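Local coordinates for protein type II 3-hydroxyacyl-CoA dehydrogenase (Thermus thermophilus, PDB 1UAY) that probably oxidises 3-hydroxyacyl-CoA to 3-ketoacyl-CoA with NAD+ in fatty acid beta-oxidation, as a Rossmann-fold short-chain dehydrogenase, at residues L6-G10 and V71-G75. Residues are numbered along the deposited sequence; the frame is centred on the assembly and turned at random.
Sequences LVTGG and VSAAG. With ADN (adenosine), chain C.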
loop_
_atom_site.group_PDB
_atom_site.type_symbol
_atom_site.label_atom_id
_atom_site.label_comp_id
_atom_site.label_asym_id
_atom_site.label_seq_id
_atom_site.Cartn_x
_atom_site.Cartn_y
_atom_site.Cartn_z
ATOM N N LEU A 6 29.486 -3.484 4.922
ATOM C CA LEU A 6 29.244 -4.909 5.100
ATOM C C LEU A 6 28.113 -5.291 4.156
ATOM O O LEU A 6 27.030 -4.709 4.212
ATOM C CB LEU A 6 28.829 -5.219 6.540
ATOM C CG LEU A 6 28.352 -6.657 6.784
ATOM C CD1 LEU A 6 29.492 -7.634 6.531
ATOM C CD2 LEU A 6 27.838 -6.793 8.206
ATOM N N VAL A 7 28.371 -6.251 3.278
ATOM C CA VAL A 7 27.355 -6.702 2.336
ATOM C C VAL A 7 27.135 -8.195 2.517
ATOM O O VAL A 7 28.048 -8.991 2.290
ATOM C CB VAL A 7 27.781 -6.450 0.870
ATOM C CG1 VAL A 7 26.694 -6.937 -0.075
ATOM C CG2 VAL A 7 28.057 -4.970 0.649
ATOM N N THR A 8 25.935 -8.580 2.941
ATOM C CA THR A 8 25.645 -9.996 3.102
ATOM C C THR A 8 25.143 -10.486 1.747
ATOM O O THR A 8 24.486 -9.743 1.016
ATOM C CB THR A 8 24.585 -10.271 4.208
ATOM O OG1 THR A 8 23.288 -9.860 3.763
ATOM C CG2 THR A 8 24.950 -9.528 5.485
ATOM N N GLY A 9 25.478 -11.726 1.408
ATOM C CA GLY A 9 25.082 -12.284 0.125
ATOM C C GLY A 9 25.966 -11.757 -0.994
ATOM O O GLY A 9 25.625 -11.860 -2.175
ATOM N N GLY A 10 27.119 -11.211 -0.617
ATOM C CA GLY A 10 28.036 -10.633 -1.587
ATOM C C GLY A 10 28.803 -11.559 -2.509
ATOM O O GLY A 10 29.580 -11.083 -3.334
ATOM N N VAL A 71 24.467 -3.610 3.790
ATOM C CA VAL A 71 23.519 -4.054 2.779
ATOM C C VAL A 71 23.189 -5.524 2.994
ATOM O O VAL A 71 24.068 -6.385 2.869
ATOM C CB VAL A 71 24.101 -3.890 1.357
ATOM C CG1 VAL A 71 23.070 -4.312 0.321
ATOM C CG2 VAL A 71 24.535 -2.449 1.131
ATOM N N SER A 72 21.936 -5.811 3.341
ATOM C CA SER A 72 21.498 -7.193 3.535
ATOM C C SER A 72 20.934 -7.698 2.218
ATOM O O SER A 72 19.835 -7.311 1.814
ATOM C CB SER A 72 20.419 -7.292 4.618
ATOM O OG SER A 72 20.985 -7.577 5.886
ATOM N N ALA A 73 21.689 -8.554 1.545
ATOM C CA ALA A 73 21.246 -9.094 0.269
ATOM C C ALA A 73 21.303 -10.614 0.252
ATOM O O ALA A 73 21.152 -11.234 -0.799
ATOM C CB ALA A 73 22.093 -8.521 -0.860
ATOM N N ALA A 74 21.526 -11.215 1.415
ATOM C CA ALA A 74 21.578 -12.666 1.516
ATOM C C ALA A 74 20.152 -13.174 1.588
ATOM O O ALA A 74 19.309 -12.594 2.274
ATOM C CB ALA A 74 22.336 -13.086 2.766
ATOM N N GLY A 75 19.877 -14.260 0.882
ATOM C CA GLY A 75 18.539 -14.806 0.910
ATOM C C GLY A 75 18.414 -16.101 0.145
ATOM O O GLY A 75 19.340 -16.528 -0.552
HETATM O "O5'" ADN C . 21.356 -13.755 -1.995
HETATM C "C5'" ADN C . 22.155 -14.753 -2.635
HETATM C "C4'" ADN C . 23.492 -14.775 -1.858
HETATM O "O4'" ADN C . 22.941 -15.216 -0.575
HETATM C "C3'" ADN C . 24.233 -16.028 -2.360
HETATM O "O3'" ADN C . 25.553 -15.546 -2.700
HETATM C "C2'" ADN C . 24.293 -17.037 -1.192
HETATM O "O2'" ADN C . 25.498 -17.790 -1.053
HETATM C "C1'" ADN C . 23.865 -16.130 -0.029
HETATM N N9 ADN C . 23.291 -16.781 1.162
HETATM C C8 ADN C . 22.171 -17.654 1.193
HETATM N N7 ADN C . 21.842 -18.082 2.380
HETATM C C5 ADN C . 22.778 -17.467 3.217
HETATM C C6 ADN C . 23.004 -17.485 4.660
HETATM N N6 ADN C . 22.245 -18.195 5.498
HETATM N N1 ADN C . 24.064 -16.729 5.173
HETATM C C2 ADN C . 24.866 -15.990 4.336
HETATM N N3 ADN C . 24.742 -15.897 2.967
HETATM C C4 ADN C . 23.683 -16.660 2.478
HETATM O O HOH W 1 21.305 -10.423 5.549
HETATM O O HOH W 2 22.957 -11.409 -3.249
#
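At the cofactor-binding end of the Rossmann fold, strand 4-8 and strand 67-72 run side by side in parallel, and their ends open into the start of the glycine-rich TGxxxGxG motif of short-chain dehydrogenases and into the Ala73-Ala74-Gly75 segment, which lines the adenosine pocket. Two nearly straight backbone bonds join the strands: Val71 N to Leu6 O (2.8 Å) and Thr8 N to Val71 O (2.9 Å). Val7 and Val71 point the same way from the sheet, branched side chains well suited to a strand, and meet where Val7 CG2 lies 4.2 Å from Val71 CB.

Thr8 ties the two strand ends together. With chi1 at 72°, OG1 stands between its own backbone N and carbonyl carbon, and from there it accepts bonds from two successive backbone N-H groups, Ala73 N (3.0 Å) and Ala74 N (3.2 Å), both clearly bent. The hydroxyl supplements a backbone pairing that weakens here, since Ala73 N reaches Thr8 O only weakly. A water bridges Thr8 OG1 and Ser72 OG, donating to the serine. The small CB of Ala74 fits close against Thr8 OG1 and Gly9 N.

With no CB, Gly9 lets the backbones close up, its CA 3.8 Å from Ala74 CA; its positive phi (77°) in the type II turn from Val7 to Gly10 also suits glycine. The same CA lies 3.6 Å from C4' of the adenosine ribose. Ala73 O accepts a bond from adenosine O5' (2.8 Å), which Gly75 N meets only weakly; Asp33 and Asp47 also hydrogen-bond the adenosine.

The valine face is covered by helix 13-25 over Val7 and helix 210-222 over Val71, while Val108 of helix 91-116 packs on Thr8 and Ser72. Strands 28-33 and 128-133 continue the sheet beyond this central pair.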